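Local coordinates for START domain-containing protein 10 (Homo sapiens, PDB 6SER), which binds and transfers phosphatidylcholine and phosphatidylethanolamine between membranes, preferring lipids with a palmitoyl or stearoyl chain at sn-1 and an unsaturated one at sn-2, at residues 31-39 with 167-175; 108-117 with 129-137. All blocks are in the same frame, centred on the assembly; numbering follows the deposited sequence.

Both contacts reach the same curved sheet of the START domain, on strands 161-175 and 127-139, which run parallel as neighbours. Interaction 1 lays the N-terminal helix 27-38 on one face of strand 161-175; interaction 2 forms a hairpin within the sheet and is nested, along the chain, inside the loop that interaction 1 closes. Their centres lie about 16 Å apart and their nearest atoms about 6 Å, so they do not touch. The side chains of Y171 in interaction 1, turned away from the helix, and R134 in interaction 2 each lie about 3 Å from a triethylene glycol molecule, probably from the crystallisation liquor; such molecules often mark pockets, but they do not identify the lipid site here.

Interaction 1: 31-39 with 167-175; sequences RSFRSECEA and IQTGYLIQS
F33 drives the CZ end of its ring against the backbone of strand 169-175 at G170, and this is the tight part of the contact: F33 CZ lies 3.2 Å from G170 C. Having no side chain, G170 lets a large flat ring come down to the peptide itself. The ring is carried there by a first torsion of -178°, with CG anti to the backbone N, which sends it straight from the helix toward the strand. The axes of helix segment 31-38 and strand 169-175 approach to 8.8 Å and cross at -73°, so few residues can meet. One turn along, C37 and L172 extend the apolar core, C37 CB meeting L172 CD2 at 3.8 Å; a small thiol side chain suits this close helix face. The aliphatic part of R34 crosses L172 obliquely, CG near both methyls and R34 CD 4.1 Å from L172 CD1.

Toward the ends the packing gives way to looser polar contacts. E38, exposed, brings OE2 only to 3.6 Å from Q174 NE2, and forms a long salt bridge within the helix to R34, whose guanidinium it meets at the edge. At the opposite end of the contact Q168 stretches an extended chain toward E36. Its NE2 stands in the plane of the F33 ring, at the edge beside CD1, and makes a weak hydrogen bond of 3.3 Å to E36 OE1.

Two acceptors, E36 OE2 and Q168 OE1, also lie 3.4 Å apart, and K67 reconciles them: its ammonium forms a salt bridge to the carboxylate and a hydrogen bond to the amide oxygen. The amide can thus give its N-H to E36 while its oxygen serves the lysine. This chemistry implies that shape fixes the middle of the helix on the strand, whereas a lysine-centred network, probably keeping E36 ionised, ties down its border.

Interaction 2: 108-117 with 129-137; sequences LTVNADVGYY and DVITLRSWL
The carbonyl oxygen of N111 is gripped by two donors that reach it from opposite faces of its plane: S135 OG at 2.6 Å and W136 N at 3.2 Å. The same asparagine answers with its side chain. CG sits between the backbone N and the carbonyl carbon (chi1 62°), which folds the amide back so that N111 ND2 donates to W136 O at 2.8 Å, nearly straight at 165° and with the acceptor in the amide plane. Asparagine suits this place because backbone and side chain together can clasp one residue of the partner strand. The backbone of N111 lies over a face of the W136 indole, and its CB makes a CH-pi contact with the five-membered ring. W136 NE1 gives its hydrogen to a water that also bonds V110 O, while H87 meets the ring edge-to-face.

D113 crosses the indole at about a right angle, its carboxylate at the ring edge, and forms a salt bridge from OD2 to R134 NH1 of 2.9 Å. R134 bends at chi3 (78°), bringing its guanidinium beneath D113 OD1, which stands 3.0 Å above one face. R134 NH1 also pairs with D104, so one arginine probably offsets two neighbouring acids. G115, midway between D113 and Y117 on its strand and paired with T132, has no side chain to crowd the R134 guanidinium.

At the far end, and on the other face of the sheet, Y116 OH donates to the anti lone pair of D129 OD2 at 2.8 Å, ring and carboxylate standing perpendicular; R163 holds the same oxygen in a salt bridge. I131 CD1 touches the Y116 ring at its edge. Paired backbone bonds from D113-R134 through G115-T132 to Y117-V130 make this an antiparallel beta hairpin, part of the curved sheet of the START (helix-grip) fold.

Interaction 1: 31-39 with 167-175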
loop_
_atom_site.group_PDB
_atom_site.type_symbol
_atom_site.label_atom_id
_atom_site.label_comp_id
_atom_site.label_asym_id
_atom_site.label_seq_id
_atom_site.Cartn_x
_atom_site.Cartn_y
_atom_site.Cartn_z
ATOM N N ARG A 31 -7.284 4.647 13.225
ATOM C CA ARG A 31 -6.699 4.494 14.571
ATOM C C ARG A 31 -6.183 3.068 14.752
ATOM O O ARG A 31 -5.085 2.880 15.150
ATOM C CB ARG A 31 -7.715 4.910 15.631
ATOM C CG ARG A 31 -7.760 6.413 15.826
ATOM C CD ARG A 31 -8.341 6.896 17.123
ATOM N NE ARG A 31 -9.615 6.240 17.218
ATOM C CZ ARG A 31 -10.773 6.850 17.157
ATOM N NH1 ARG A 31 -10.820 8.164 17.052
ATOM N NH2 ARG A 31 -11.871 6.134 17.183
ATOM N N SER A 32 -6.974 2.097 14.364
ATOM C CA SER A 32 -6.575 0.694 14.507
ATOM C C SER A 32 -5.323 0.465 13.698
ATOM O O SER A 32 -4.500 -0.219 14.168
ATOM C CB SER A 32 -7.638 -0.204 14.033
ATOM O OG SER A 32 -8.555 -0.454 15.042
ATOM N N PHE A 33 -5.290 0.969 12.483
ATOM C CA PHE A 33 -4.117 0.822 11.614
ATOM C C PHE A 33 -2.896 1.450 12.260
ATOM O O PHE A 33 -1.950 0.827 12.339
ATOM C CB PHE A 33 -4.403 1.316 10.208
ATOM C CG PHE A 33 -3.236 1.140 9.302
ATOM C CD1 PHE A 33 -3.069 0.005 8.559
ATOM C CD2 PHE A 33 -2.255 2.075 9.279
ATOM C CE1 PHE A 33 -1.959 -0.145 7.763
ATOM C CE2 PHE A 33 -1.149 1.926 8.486
ATOM C CZ PHE A 33 -1.002 0.813 7.738
ATOM N N ARG A 34 -2.972 2.658 12.727
ATOM C CA ARG A 34 -1.790 3.241 13.357
ATOM C C ARG A 34 -1.391 2.447 14.593
ATOM O O ARG A 34 -0.209 2.144 14.800
ATOM C CB ARG A 34 -2.035 4.702 13.734
ATOM C CG ARG A 34 -0.903 5.270 14.577
ATOM C CD ARG A 34 -0.952 6.789 14.702
ATOM N NE ARG A 34 -1.626 7.222 15.918
ATOM C CZ ARG A 34 -2.826 7.793 15.948
ATOM N NH1 ARG A 34 -3.488 8.011 14.820
ATOM N NH2 ARG A 34 -3.363 8.151 17.106
ATOM N N SER A 35 -2.370 2.096 15.423
ATOM C CA SER A 35 -2.081 1.286 16.596
ATOM C C SER A 35 -1.429 -0.030 16.193
ATOM O O SER A 35 -0.520 -0.517 16.874
ATOM C CB SER A 35 -3.367 1.054 17.392
ATOM O OG SER A 35 -3.295 -0.145 18.129
ATOM N N GLU A 36 -1.849 -0.596 15.061
ATOM C CA GLU A 36 -1.244 -1.831 14.579
ATOM C C GLU A 36 0.227 -1.622 14.232
ATOM O O GLU A 36 1.074 -2.469 14.540
ATOM C CB GLU A 36 -2.017 -2.331 13.363
ATOM C CG GLU A 36 -2.180 -3.814 13.290
ATOM C CD GLU A 36 -3.162 -4.220 12.218
ATOM O OE1 GLU A 36 -3.997 -3.377 11.821
ATOM O OE2 GLU A 36 -3.096 -5.379 11.766
ATOM N N CYS A 37 0.548 -0.494 13.593
ATOM C CA CYS A 37 1.937 -0.199 13.245
ATOM C C CYS A 37 2.799 -0.009 14.489
ATOM O O CYS A 37 3.913 -0.541 14.564
ATOM C CB CYS A 37 2.002 1.043 12.349
ATOM S SG CYS A 37 1.251 0.825 10.722
ATOM N N GLU A 38 2.297 0.738 15.477
ATOM C CA GLU A 38 3.064 1.032 16.685
ATOM C C GLU A 38 3.143 -0.157 17.639
ATOM O O GLU A 38 3.994 -0.163 18.537
ATOM C CB GLU A 38 2.442 2.227 17.417
ATOM C CG GLU A 38 2.358 3.518 16.596
ATOM C CD GLU A 38 1.446 4.559 17.233
ATOM O OE1 GLU A 38 0.525 4.163 17.982
ATOM O OE2 GLU A 38 1.652 5.769 16.985
ATOM N N ALA A 39 2.267 -1.146 17.483
ATOM C CA ALA A 39 2.249 -2.279 18.393
ATOM C C ALA A 39 3.470 -3.164 18.173
ATOM O O ALA A 39 3.898 -3.391 17.038
ATOM C CB ALA A 39 0.970 -3.093 18.201
ATOM N N ILE A 167 -5.635 -7.930 1.658
ATOM C CA ILE A 167 -6.484 -8.035 2.871
ATOM C C ILE A 167 -6.400 -6.709 3.614
ATOM O O ILE A 167 -7.389 -6.231 3.994
ATOM C CB ILE A 167 -6.173 -9.248 3.766
ATOM C CG1 ILE A 167 -6.384 -10.557 3.032
ATOM C CG2 ILE A 167 -6.988 -9.235 5.012
ATOM C CD1 ILE A 167 -5.178 -11.107 2.454
ATOM N N GLN A 168 -5.214 -6.166 3.726
ATOM C CA GLN A 168 -4.960 -4.861 4.333
ATOM C C GLN A 168 -3.536 -4.478 3.996
ATOM O O GLN A 168 -2.715 -5.276 4.112
ATOM C CB GLN A 168 -5.128 -4.919 5.832
ATOM C CG GLN A 168 -4.466 -3.779 6.526
ATOM C CD GLN A 168 -4.426 -3.960 8.017
ATOM O OE1 GLN A 168 -3.932 -4.929 8.547
ATOM N NE2 GLN A 168 -5.010 -3.009 8.692
ATOM N N THR A 169 -3.323 -3.318 3.426
ATOM C CA THR A 169 -1.987 -2.779 3.146
ATOM C C THR A 169 -2.011 -1.285 3.455
ATOM O O THR A 169 -2.976 -0.723 3.315
ATOM C CB THR A 169 -1.270 -3.352 1.926
ATOM O OG1 THR A 169 -0.878 -2.256 1.148
ATOM C CG2 THR A 169 -2.038 -4.226 0.999
ATOM N N GLY A 170 -0.950 -0.724 3.970
ATOM C CA GLY A 170 -0.953 0.693 4.311
ATOM C C GLY A 170 0.371 1.180 4.817
ATOM O O GLY A 170 1.211 0.403 5.020
ATOM N N TYR A 171 0.438 2.470 5.066
ATOM C CA TYR A 171 1.665 3.133 5.451
ATOM C C TYR A 171 1.356 4.126 6.552
ATOM O O TYR A 171 0.335 4.816 6.508
ATOM C CB TYR A 171 2.301 3.873 4.265
ATOM C CG TYR A 171 2.672 2.996 3.101
ATOM C CD1 TYR A 171 3.985 2.562 2.943
ATOM C CD2 TYR A 171 1.704 2.592 2.163
ATOM C CE1 TYR A 171 4.337 1.753 1.879
ATOM C CE2 TYR A 171 2.042 1.784 1.097
ATOM C CZ TYR A 171 3.361 1.368 0.960
ATOM O OH TYR A 171 3.704 0.565 -0.102
ATOM N N LEU A 172 2.213 4.141 7.568
ATOM C CA LEU A 172 2.211 5.166 8.601
ATOM C C LEU A 172 3.494 5.962 8.428
ATOM O O LEU A 172 4.592 5.394 8.482
ATOM C CB LEU A 172 2.124 4.559 10.007
ATOM C CG LEU A 172 2.347 5.568 11.129
ATOM C CD1 LEU A 172 1.147 6.481 11.209
ATOM C CD2 LEU A 172 2.578 4.844 12.453
ATOM N N ILE A 173 3.361 7.255 8.165
ATOM C CA ILE A 173 4.505 8.147 8.075
ATOM C C ILE A 173 4.503 9.000 9.335
ATOM O O ILE A 173 3.518 9.683 9.635
ATOM C CB ILE A 173 4.462 9.009 6.801
ATOM C CG1 ILE A 173 4.330 8.127 5.549
ATOM C CG2 ILE A 173 5.718 9.886 6.693
ATOM C CD1 ILE A 173 4.237 8.912 4.258
ATOM N N GLN A 174 5.577 8.924 10.105
ATOM C CA GLN A 174 5.717 9.719 11.316
ATOM C C GLN A 174 6.840 10.714 11.084
ATOM O O GLN A 174 7.978 10.314 10.801
ATOM C CB GLN A 174 5.995 8.831 12.528
ATOM C CG GLN A 174 4.780 8.005 12.954
ATOM C CD GLN A 174 5.129 6.853 13.877
ATOM O OE1 GLN A 174 5.985 6.025 13.557
ATOM N NE2 GLN A 174 4.458 6.787 15.024
ATOM N N SER A 175 6.512 12.002 11.155
ATOM C CA SER A 175 7.541 13.026 11.045
ATOM C C SER A 175 8.401 13.039 12.300
ATOM O O SER A 175 7.883 13.007 13.421
ATOM C CB SER A 175 6.922 14.399 10.837
ATOM O OG SER A 175 7.952 15.367 10.759
#

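Interaction 2: 108-117 with 129-137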
loop_
_atom_site.group_PDB
_atom_site.type_symbol
_atom_site.label_atom_id
_atom_site.label_comp_id
_atom_site.label_asym_id
_atom_site.label_seq_id
_atom_site.Cartn_x
_atom_site.Cartn_y
_atom_site.Cartn_z
ATOM N N LEU A 108 -14.383 8.085 -4.342
ATOM C CA LEU A 108 -15.531 7.878 -3.463
ATOM C C LEU A 108 -15.836 9.123 -2.644
ATOM O O LEU A 108 -16.941 9.664 -2.711
ATOM C CB LEU A 108 -15.278 6.699 -2.517
ATOM C CG LEU A 108 -15.254 5.307 -3.122
ATOM C CD1 LEU A 108 -14.500 4.438 -2.156
ATOM C CD2 LEU A 108 -16.676 4.766 -3.342
ATOM N N THR A 109 -14.888 9.541 -1.821
ATOM C CA THR A 109 -14.954 10.741 -1.009
ATOM C C THR A 109 -13.746 11.607 -1.344
ATOM O O THR A 109 -12.918 11.260 -2.189
ATOM C CB THR A 109 -14.962 10.413 0.487
ATOM O OG1 THR A 109 -13.649 9.992 0.883
ATOM C CG2 THR A 109 -15.964 9.296 0.802
ATOM N N VAL A 110 -13.633 12.732 -0.639
ATOM C CA VAL A 110 -12.525 13.640 -0.893
ATOM C C VAL A 110 -11.179 12.992 -0.566
ATOM O O VAL A 110 -10.162 13.365 -1.159
ATOM C CB VAL A 110 -12.766 14.953 -0.115
ATOM C CG1 VAL A 110 -12.369 14.832 1.363
ATOM C CG2 VAL A 110 -12.072 16.103 -0.779
ATOM N N ASN A 111 -11.143 12.004 0.336
ATOM C CA ASN A 111 -9.904 11.305 0.675
ATOM C C ASN A 111 -10.058 9.785 0.559
ATOM O O ASN A 111 -9.437 9.031 1.308
ATOM C CB ASN A 111 -9.417 11.689 2.078
ATOM C CG ASN A 111 -10.409 11.316 3.176
ATOM O OD1 ASN A 111 -11.618 11.451 3.011
ATOM N ND2 ASN A 111 -9.891 10.840 4.307
ATOM N N ALA A 112 -10.867 9.299 -0.387
ATOM C CA ALA A 112 -10.950 7.857 -0.629
ATOM C C ALA A 112 -11.250 7.604 -2.096
ATOM O O ALA A 112 -12.152 8.231 -2.652
ATOM C CB ALA A 112 -12.025 7.191 0.234
ATOM N N ASP A 113 -10.510 6.686 -2.717
ATOM C CA ASP A 113 -10.760 6.366 -4.112
ATOM C C ASP A 113 -10.554 4.871 -4.349
ATOM O O ASP A 113 -10.273 4.098 -3.429
ATOM C CB ASP A 113 -9.899 7.240 -5.040
ATOM C CG ASP A 113 -8.415 7.010 -4.879
ATOM O OD1 ASP A 113 -8.013 6.043 -4.205
ATOM O OD2 ASP A 113 -7.637 7.815 -5.437
ATOM N N VAL A 114 -10.728 4.476 -5.606
ATOM C CA VAL A 114 -10.580 3.099 -6.054
ATOM C C VAL A 114 -9.582 3.094 -7.200
ATOM O O VAL A 114 -9.670 3.925 -8.110
ATOM C CB VAL A 114 -11.929 2.493 -6.499
ATOM C CG1 VAL A 114 -11.767 0.994 -6.813
ATOM C CG2 VAL A 114 -12.978 2.710 -5.431
ATOM N N GLY A 115 -8.647 2.138 -7.171
ATOM C CA GLY A 115 -7.570 2.117 -8.138
ATOM C C GLY A 115 -7.135 0.713 -8.499
ATOM O O GLY A 115 -7.579 -0.289 -7.917
ATOM N N TYR A 116 -6.229 0.666 -9.481
ATOM C CA TYR A 116 -5.803 -0.551 -10.145
ATOM C C TYR A 116 -4.289 -0.608 -10.144
ATOM O O TYR A 116 -3.624 0.412 -10.328
ATOM C CB TYR A 116 -6.305 -0.597 -11.594
ATOM C CG TYR A 116 -5.858 -1.831 -12.327
ATOM C CD1 TYR A 116 -6.569 -3.027 -12.209
ATOM C CD2 TYR A 116 -4.734 -1.813 -13.130
ATOM C CE1 TYR A 116 -6.174 -4.164 -12.866
ATOM C CE2 TYR A 116 -4.341 -2.942 -13.798
ATOM C CZ TYR A 116 -5.059 -4.122 -13.654
ATOM O OH TYR A 116 -4.663 -5.262 -14.307
ATOM N N TYR A 117 -3.747 -1.813 -9.957
ATOM C CA TYR A 117 -2.295 -1.998 -9.947
ATOM C C TYR A 117 -1.944 -3.401 -10.433
ATOM O O TYR A 117 -2.431 -4.386 -9.866
ATOM C CB TYR A 117 -1.747 -1.759 -8.541
ATOM C CG TYR A 117 -0.255 -1.994 -8.397
ATOM C CD1 TYR A 117 0.652 -0.953 -8.572
ATOM C CD2 TYR A 117 0.246 -3.253 -8.056
ATOM C CE1 TYR A 117 2.015 -1.153 -8.421
ATOM C CE2 TYR A 117 1.612 -3.461 -7.908
ATOM C CZ TYR A 117 2.490 -2.406 -8.096
ATOM O OH TYR A 117 3.847 -2.602 -7.962
ATOM N N ASP A 129 -2.617 -8.655 -10.460
ATOM C CA ASP A 129 -3.323 -7.368 -10.414
ATOM C C ASP A 129 -4.218 -7.302 -9.190
ATOM O O ASP A 129 -4.626 -8.278 -8.735
ATOM C CB ASP A 129 -4.008 -7.021 -11.733
ATOM C CG ASP A 129 -5.184 -7.854 -12.163
ATOM O OD1 ASP A 129 -5.438 -8.859 -11.584
ATOM O OD2 ASP A 129 -5.770 -7.478 -13.075
ATOM N N VAL A 130 -4.483 -6.107 -8.756
ATOM C CA VAL A 130 -5.353 -5.806 -7.612
ATOM C C VAL A 130 -6.235 -4.616 -7.913
ATOM O O VAL A 130 -5.851 -3.756 -8.604
ATOM C CB VAL A 130 -4.561 -5.532 -6.331
ATOM C CG1 VAL A 130 -4.010 -6.782 -5.738
ATOM C CG2 VAL A 130 -3.480 -4.511 -6.503
ATOM N N ILE A 131 -7.429 -4.682 -7.383
ATOM C CA ILE A 131 -8.344 -3.552 -7.334
ATOM C C ILE A 131 -8.528 -3.238 -5.862
ATOM O O ILE A 131 -8.956 -4.112 -5.100
ATOM C CB ILE A 131 -9.699 -3.892 -7.979
ATOM C CG1 ILE A 131 -9.524 -4.426 -9.403
ATOM C CG2 ILE A 131 -10.635 -2.703 -7.937
ATOM C CD1 ILE A 131 -9.286 -3.366 -10.391
ATOM N N THR A 132 -8.214 -2.009 -5.449
ATOM C CA THR A 132 -8.221 -1.663 -4.033
ATOM C C THR A 132 -8.992 -0.375 -3.780
ATOM O O THR A 132 -9.018 0.528 -4.620
ATOM C CB THR A 132 -6.792 -1.505 -3.479
ATOM O OG1 THR A 132 -6.078 -0.557 -4.279
ATOM C CG2 THR A 132 -6.046 -2.833 -3.497
ATOM N N LEU A 133 -9.622 -0.302 -2.612
ATOM C CA LEU A 133 -10.132 0.952 -2.084
ATOM C C LEU A 133 -9.049 1.554 -1.200
ATOM O O LEU A 133 -8.601 0.920 -0.242
ATOM C CB LEU A 133 -11.430 0.737 -1.308
ATOM C CG LEU A 133 -12.220 1.960 -0.820
ATOM C CD1 LEU A 133 -13.612 1.521 -0.441
ATOM C CD2 LEU A 133 -11.574 2.644 0.383
ATOM N N ARG A 134 -8.618 2.760 -1.532
ATOM C CA ARG A 134 -7.534 3.442 -0.842
ATOM C C ARG A 134 -8.103 4.655 -0.124
ATOM O O ARG A 134 -8.969 5.349 -0.668
ATOM C CB ARG A 134 -6.443 3.879 -1.846
ATOM C CG ARG A 134 -5.179 4.449 -1.227
ATOM C CD ARG A 134 -4.070 4.618 -2.267
ATOM N NE ARG A 134 -4.245 5.801 -3.118
ATOM C CZ ARG A 134 -4.809 5.796 -4.328
ATOM N NH1 ARG A 134 -4.909 6.928 -5.025
ATOM N NH2 ARG A 134 -5.275 4.666 -4.848
ATOM N N SER A 135 -7.623 4.915 1.094
ATOM C CA SER A 135 -8.005 6.129 1.802
ATOM C C SER A 135 -6.834 6.670 2.605
ATOM O O SER A 135 -6.001 5.909 3.103
ATOM C CB SER A 135 -9.189 5.900 2.729
ATOM O OG SER A 135 -9.721 7.150 3.141
ATOM N N TRP A 136 -6.781 7.993 2.734
ATOM C CA TRP A 136 -5.626 8.670 3.301
ATOM C C TRP A 136 -6.060 9.743 4.285
ATOM O O TRP A 136 -7.134 10.333 4.152
ATOM C CB TRP A 136 -4.751 9.293 2.206
ATOM C CG TRP A 136 -5.492 10.108 1.189
ATOM C CD1 TRP A 136 -5.625 11.471 1.174
ATOM C CD2 TRP A 136 -6.172 9.627 0.018
ATOM N NE1 TRP A 136 -6.348 11.865 0.070
ATOM C CE2 TRP A 136 -6.703 10.755 -0.650
ATOM C CE3 TRP A 136 -6.382 8.357 -0.531
ATOM C CZ2 TRP A 136 -7.429 10.647 -1.844
ATOM C CZ3 TRP A 136 -7.116 8.248 -1.707
ATOM C CH2 TRP A 136 -7.627 9.384 -2.350
ATOM N N LEU A 137 -5.202 9.995 5.276
ATOM C CA LEU A 137 -5.513 10.942 6.337
ATOM C C LEU A 137 -4.247 11.545 6.935
ATOM O O LEU A 137 -3.479 10.841 7.606
ATOM C CB LEU A 137 -6.327 10.259 7.443
ATOM C CG LEU A 137 -6.912 11.165 8.528
ATOM C CD1 LEU A 137 -7.869 12.180 7.906
ATOM C CD2 LEU A 137 -7.624 10.337 9.589
HETATM O O HOH W 1 -7.351 14.268 -0.451
#